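Local atomic coordinates of polysialic acid O-acetyltransferase (PDB entry 3JQY), a protein that transfers acetyl groups from acetyl-CoA to the sialic acid units of capsular polysialic acid, working as a homotrimer. Residues D69-W74 / N91-G96; S202-A207 / I214-I219. One frame throughout, in Å; residues are numbered along the deposited sequence. Where two conformers were deposited one is given.

Interaction 1: D69-W74 / N91-G96; sequences DVECRW and NSKIKG
Glu-71 and Ser-92 begin the backbone bonds that join 69-74 to 91-96 in parallel register, Glu-71 N donating to Ser-92 O at 3.0 Å. Glu-71 O receives Ile-94 N at 2.8 Å, and Arg-73 N donates to Ile-94 O. At the corner the fit is poorer: Gly-96 N reaches Trp-74 O at 3.3 Å from above the carbonyl plane. Apolar contacts lie on the face of Cys-72 and Ile-94, where Cys-72 SG meets Ile-94 CG2 at 3.7 Å. Beside them Val-70, with CG1 anti to its backbone N (chi1 176°), packs on Ile-88 and brings CG1 to 4.4 Å from Ile-94 CG2. In the conformer given, Ser-92 OG lies 3.5 Å from Val-70 CG1 and is hydrogen-bonded to His-89 O. With an alanine in place of Val-70 both methyls go, and a gap is likely to open next to Ile-94 and Ile-88. The other face carries Glu-71 and Lys-93: Glu-71 OE2, also held by Asn-49, stays 4.6 Å from Lys-93 NZ, and a water joins the two atoms. At the N-terminal end of the segments Asp-69 and Asn-91 run side by side, carboxylate and amide planes 33° apart, a second water between Asp-69 OD2 and Asn-91 ND2. Strands so stacked from successive turns, with corners at Arg-73, Trp-74 and Gly-96, are rungs of a parallel beta-helix, here the left-handed one of hexapeptide-repeat transferases.

Interaction 2: S202-A207 / I214-I219; sequences SMCAAA and IKRNII
Ala-205 and Ile-218 meet at the apolar centre, where the CD1 methyl of Ile-218 comes to 4.2 Å from Ala-205 CB. Ile-218 CG1 sits between its own backbone N and carbonyl carbon (chi1 61°), which places it 3.7 Å from Ala-205 N. Farther along, Ile-214 lays CG1 against Ala-205 O at 3.3 Å and ends with CD1 on the methyl of Ala-207. Met-203 rests CB against Ile-218 O (3.1 Å) before its end leads off to Leu-242 of helix 233-245 and Ile-152 of the second subunit. The backbones form the antiparallel hairpin 204-208/211-216, the axes of 204-207 and 214-216 lying 169° apart, which ends a sheet of otherwise parallel beta-helix strands. Ile-214 and Lys-215 both face Ala-205, a classic beta bulge: Ala-205 O takes a bond of 2.8 Å from Ile-214 N and a longer one from Lys-215 N, while Ala-205 N donates to Lys-215 O. Past the hairpin, Ile-218 N donates to Met-203 O at 3.0 Å, nearly straight at hydrogen but approaching from above the carbonyl plane. At the polar edge a water links Asn-217 N to Ser-202 O. Arg-216 sends its extended chain past Cys-204, CG 4.1 Å from SG. The chain of Lys-215, a probable acetyl-CoA ligand by analogy with relatives, bends away from 202-207 beyond CB and packs on Ile-158 of the second subunit.

Overall arrangement
From the N terminus the chain winds through stacked parallel strands, and interaction 1 closes one such turn: 16 residues, including strand 85-88, separate 69-74 from 91-96. The coil then continues until interaction 2 closes a tighter loop of six residues between 202-207 and 214-219. The two lie in series, neither nested nor crossed, with centres about 28 Å apart and nearest atoms about 19 Å apart. Interaction 1 ties neighbouring coils near the N-terminal end, where no other chain of the trimer touches its segments. Interaction 2 joins the two arms of the hairpin 204-208/211-216, whose first strand lies parallel to 189-190 at the C-terminal end of the coil, and its Ile-219 carries the pairing into the second subunit.

Interaction 1: D69-W74 / N91-G96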
loop_
_atom_site.group_PDB
_atom_site.type_symbol
_atom_site.label_atom_id
_atom_site.label_comp_id
_atom_site.label_asym_id
_atom_site.label_seq_id
_atom_site.Cartn_x
_atom_site.Cartn_y
_atom_site.Cartn_z
ATOM N N ASP B 69 5.387 -30.248 11.734
ATOM C CA ASP B 69 4.701 -30.054 10.460
ATOM C C ASP B 69 4.318 -28.616 10.142
ATOM O O ASP B 69 3.480 -28.367 9.279
ATOM C CB ASP B 69 3.483 -30.971 10.366
ATOM C CG ASP B 69 3.867 -32.437 10.415
ATOM O OD1 ASP B 69 4.960 -32.771 9.919
ATOM O OD2 ASP B 69 3.086 -33.245 10.954
ATOM N N VAL B 70 4.951 -27.673 10.827
ATOM C CA VAL B 70 4.826 -26.280 10.455
ATOM C C VAL B 70 5.816 -26.001 9.322
ATOM O O VAL B 70 6.912 -26.562 9.292
ATOM C CB VAL B 70 5.100 -25.375 11.672
ATOM C CG1 VAL B 70 5.067 -23.898 11.268
ATOM C CG2 VAL B 70 4.085 -25.663 12.767
ATOM N N GLU B 71 5.416 -25.167 8.369
ATOM C CA GLU B 71 6.331 -24.709 7.341
ATOM C C GLU B 71 6.700 -23.258 7.620
ATOM O O GLU B 71 5.842 -22.382 7.576
ATOM C CB GLU B 71 5.662 -24.805 5.968
ATOM C CG GLU B 71 6.414 -24.097 4.854
ATOM C CD GLU B 71 5.592 -24.012 3.577
ATOM O OE1 GLU B 71 5.204 -22.887 3.185
ATOM O OE2 GLU B 71 5.323 -25.070 2.970
ATOM N N CYS B 72 7.968 -23.015 7.937
ATOM C CA CYS B 72 8.469 -21.664 8.145
ATOM C C CYS B 72 9.418 -21.338 7.013
ATOM O O CYS B 72 10.407 -22.041 6.815
ATOM C CB CYS B 72 9.235 -21.568 9.461
ATOM S SG CYS B 72 8.263 -21.974 10.908
ATOM N N ARG B 73 9.109 -20.287 6.263
ATOM C CA ARG B 73 9.997 -19.825 5.203
ATOM C C ARG B 73 10.238 -18.326 5.325
ATOM O O ARG B 73 9.296 -17.526 5.313
ATOM C CB ARG B 73 9.430 -20.197 3.826
ATOM C CG ARG B 73 9.244 -21.703 3.654
ATOM C CD ARG B 73 8.495 -22.050 2.378
ATOM N NE ARG B 73 9.252 -21.703 1.178
ATOM C CZ ARG B 73 10.203 -22.464 0.643
ATOM N NH1 ARG B 73 10.533 -23.623 1.203
ATOM N NH2 ARG B 73 10.825 -22.061 -0.458
ATOM N N TRP B 74 11.506 -17.957 5.459
ATOM C CA TRP B 74 11.891 -16.571 5.705
ATOM C C TRP B 74 11.124 -15.984 6.882
ATOM O O TRP B 74 10.663 -14.848 6.842
ATOM C CB TRP B 74 11.727 -15.723 4.440
ATOM C CG TRP B 74 12.741 -16.093 3.422
ATOM C CD1 TRP B 74 14.041 -15.678 3.370
ATOM C CD2 TRP B 74 12.560 -16.983 2.321
ATOM N NE1 TRP B 74 14.678 -16.251 2.298
ATOM C CE2 TRP B 74 13.790 -17.056 1.635
ATOM C CE3 TRP B 74 11.474 -17.719 1.840
ATOM C CZ2 TRP B 74 13.965 -17.834 0.494
ATOM C CZ3 TRP B 74 11.650 -18.497 0.707
ATOM C CH2 TRP B 74 12.886 -18.547 0.047
ATOM N N ASN B 91 0.940 -27.779 11.497
ATOM C CA ASN B 91 0.373 -27.769 10.152
ATOM C C ASN B 91 0.074 -26.381 9.595
ATOM O O ASN B 91 -0.611 -26.245 8.586
ATOM C CB ASN B 91 -0.860 -28.661 10.087
ATOM C CG ASN B 91 -0.512 -30.126 10.218
ATOM O OD1 ASN B 91 0.162 -30.688 9.358
ATOM N ND2 ASN B 91 -0.957 -30.749 11.302
ATOM N N SER B 92 0.591 -25.354 10.248
ATOM C CA SER B 92 0.459 -23.992 9.750
ATOM C C SER B 92 1.588 -23.688 8.770
ATOM O O SER B 92 2.572 -24.423 8.691
ATOM C CB SER B 92 0.486 -22.994 10.908
ATOM O OG SER B 92 1.657 -23.164 11.689
ATOM N N LYS B 93 1.449 -22.596 8.029
ATOM C CA LYS B 93 2.478 -22.179 7.089
ATOM C C LYS B 93 2.722 -20.702 7.315
ATOM O O LYS B 93 1.785 -19.906 7.250
ATOM C CB LYS B 93 2.019 -22.401 5.648
ATOM C CG LYS B 93 1.673 -23.848 5.322
ATOM C CD LYS B 93 1.439 -24.005 3.828
ATOM C CE LYS B 93 1.078 -25.433 3.470
ATOM N NZ LYS B 93 0.901 -25.580 1.997
ATOM N N ILE B 94 3.969 -20.329 7.583
ATOM C CA ILE B 94 4.245 -18.953 7.985
ATOM C C ILE B 94 5.495 -18.371 7.336
ATOM O O ILE B 94 6.471 -19.080 7.052
ATOM C CB ILE B 94 4.339 -18.830 9.520
ATOM C CG1 ILE B 94 4.456 -17.360 9.933
ATOM C CG2 ILE B 94 5.497 -19.654 10.044
ATOM C CD1 ILE B 94 4.078 -17.091 11.368
ATOM N N LYS B 95 5.418 -17.069 7.074
ATOM C CA LYS B 95 6.521 -16.269 6.573
ATOM C C LYS B 95 6.435 -14.925 7.294
ATOM O O LYS B 95 5.434 -14.634 7.942
ATOM C CB LYS B 95 6.364 -16.037 5.065
ATOM C CG LYS B 95 6.142 -17.315 4.271
ATOM C CD LYS B 95 6.156 -17.063 2.773
ATOM C CE LYS B 95 5.811 -18.340 2.020
ATOM N NZ LYS B 95 6.433 -18.364 0.670
ATOM N N GLY B 96 7.475 -14.106 7.184
ATOM C CA GLY B 96 7.414 -12.753 7.707
ATOM C C GLY B 96 8.134 -12.492 9.016
ATOM O O GLY B 96 9.060 -13.210 9.397
HETATM O O HOH W 1 2.525 -26.911 7.126
HETATM O O HOH W 2 0.324 -33.703 10.815
HETATM O O HOH W 3 5.522 -20.675 4.463
HETATM O O HOH W 4 3.542 -25.248 0.838
#

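Interaction 2: S202-A207 / I214-I219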
loop_
_atom_site.group_PDB
_atom_site.type_symbol
_atom_site.label_atom_id
_atom_site.label_comp_id
_atom_site.label_asym_id
_atom_site.label_seq_id
_atom_site.Cartn_x
_atom_site.Cartn_y
_atom_site.Cartn_z
ATOM N N SER B 202 -18.560 -11.733 13.735
ATOM C CA SER B 202 -18.517 -13.007 13.025
ATOM C C SER B 202 -19.358 -13.001 11.751
ATOM O O SER B 202 -20.396 -12.351 11.687
ATOM C CB SER B 202 -18.997 -14.124 13.953
ATOM O OG SER B 202 -18.992 -15.368 13.279
ATOM N N MET B 203 -18.892 -13.720 10.733
ATOM C CA MET B 203 -19.632 -13.892 9.484
ATOM C C MET B 203 -19.979 -12.579 8.775
ATOM O O MET B 203 -21.082 -12.411 8.258
ATOM C CB MET B 203 -20.873 -14.760 9.714
ATOM C CG MET B 203 -20.511 -16.220 10.010
ATOM S SD MET B 203 -21.911 -17.277 10.461
ATOM C CE MET B 203 -22.289 -16.626 12.087
ATOM N N CYS B 204 -19.018 -11.659 8.741
ATOM C CA CYS B 204 -19.175 -10.390 8.029
ATOM C C CYS B 204 -17.996 -10.165 7.106
ATOM O O CYS B 204 -16.903 -10.643 7.378
ATOM C CB CYS B 204 -19.204 -9.221 9.008
ATOM S SG CYS B 204 -20.668 -9.116 10.039
ATOM N N ALA B 205 -18.222 -9.419 6.028
ATOM C CA ALA B 205 -17.133 -8.933 5.193
ATOM C C ALA B 205 -16.955 -7.441 5.465
ATOM O O ALA B 205 -17.933 -6.691 5.503
ATOM C CB ALA B 205 -17.435 -9.172 3.726
ATOM N N ALA B 206 -15.709 -7.021 5.678
ATOM C CA ALA B 206 -15.392 -5.620 5.924
ATOM C C ALA B 206 -14.304 -5.170 4.959
ATOM O O ALA B 206 -13.441 -5.964 4.581
ATOM C CB ALA B 206 -14.921 -5.432 7.353
ATOM N N ALA B 207 -14.337 -3.899 4.581
ATOM C CA ALA B 207 -13.324 -3.329 3.704
ATOM C C ALA B 207 -13.292 -1.810 3.825
ATOM O O ALA B 207 -14.254 -1.197 4.286
ATOM C CB ALA B 207 -13.568 -3.746 2.239
ATOM N N ILE B 214 -19.292 -4.304 5.001
ATOM C CA ILE B 214 -19.901 -4.142 3.681
ATOM C C ILE B 214 -20.909 -5.248 3.358
ATOM O O ILE B 214 -21.717 -5.110 2.437
ATOM C CB ILE B 214 -18.842 -4.054 2.567
ATOM C CG1 ILE B 214 -18.074 -5.369 2.454
ATOM C CG2 ILE B 214 -17.903 -2.881 2.810
ATOM C CD1 ILE B 214 -17.015 -5.361 1.365
ATOM N N LYS B 215 -20.868 -6.336 4.121
ATOM C CA LYS B 215 -21.824 -7.422 3.945
ATOM C C LYS B 215 -21.933 -8.233 5.222
ATOM O O LYS B 215 -20.929 -8.509 5.881
ATOM C CB LYS B 215 -21.415 -8.342 2.793
ATOM C CG LYS B 215 -22.539 -9.241 2.285
ATOM C CD LYS B 215 -23.388 -8.510 1.256
ATOM C CE LYS B 215 -24.475 -9.403 0.693
ATOM N NZ LYS B 215 -25.600 -9.575 1.655
ATOM N N ARG B 216 -23.158 -8.608 5.575
ATOM C CA ARG B 216 -23.383 -9.428 6.752
ATOM C C ARG B 216 -23.896 -10.791 6.318
ATOM O O ARG B 216 -24.280 -10.978 5.164
ATOM C CB ARG B 216 -24.382 -8.752 7.696
ATOM C CG ARG B 216 -23.895 -7.422 8.251
ATOM C CD ARG B 216 -24.959 -6.751 9.107
ATOM N NE ARG B 216 -24.512 -5.455 9.609
ATOM C CZ ARG B 216 -23.805 -5.289 10.723
ATOM N NH1 ARG B 216 -23.462 -6.341 11.457
ATOM N NH2 ARG B 216 -23.441 -4.071 11.104
ATOM N N ASN B 217 -23.877 -11.747 7.238
ATOM C CA ASN B 217 -24.406 -13.078 6.973
ATOM C C ASN B 217 -23.642 -13.803 5.877
ATOM O O ASN B 217 -24.247 -14.418 5.003
ATOM C CB ASN B 217 -25.884 -12.991 6.589
ATOM C CG ASN B 217 -26.736 -12.356 7.675
ATOM O OD1 ASN B 217 -27.622 -11.545 7.395
ATOM N ND2 ASN B 217 -26.466 -12.715 8.918
ATOM N N ILE B 218 -22.314 -13.741 5.924
ATOM C CA ILE B 218 -21.498 -14.436 4.932
ATOM C C ILE B 218 -20.466 -15.362 5.564
ATOM O O ILE B 218 -20.193 -15.289 6.763
ATOM C CB ILE B 218 -20.765 -13.441 3.991
ATOM C CG1 ILE B 218 -19.822 -12.530 4.786
ATOM C CG2 ILE B 218 -21.763 -12.605 3.224
ATOM C CD1 ILE B 218 -18.427 -13.082 4.965
ATOM N N ILE B 219 -19.901 -16.231 4.733
ATOM C CA ILE B 219 -18.800 -17.105 5.115
ATOM C C ILE B 219 -18.019 -17.423 3.838
ATOM O O ILE B 219 -18.581 -17.384 2.744
ATOM C CB ILE B 219 -19.306 -18.398 5.792
ATOM C CG1 ILE B 219 -18.176 -19.076 6.571
ATOM C CG2 ILE B 219 -19.923 -19.356 4.767
ATOM C CD1 ILE B 219 -18.651 -20.175 7.514
HETATM O O HOH W 5 -23.148 -11.571 10.130
#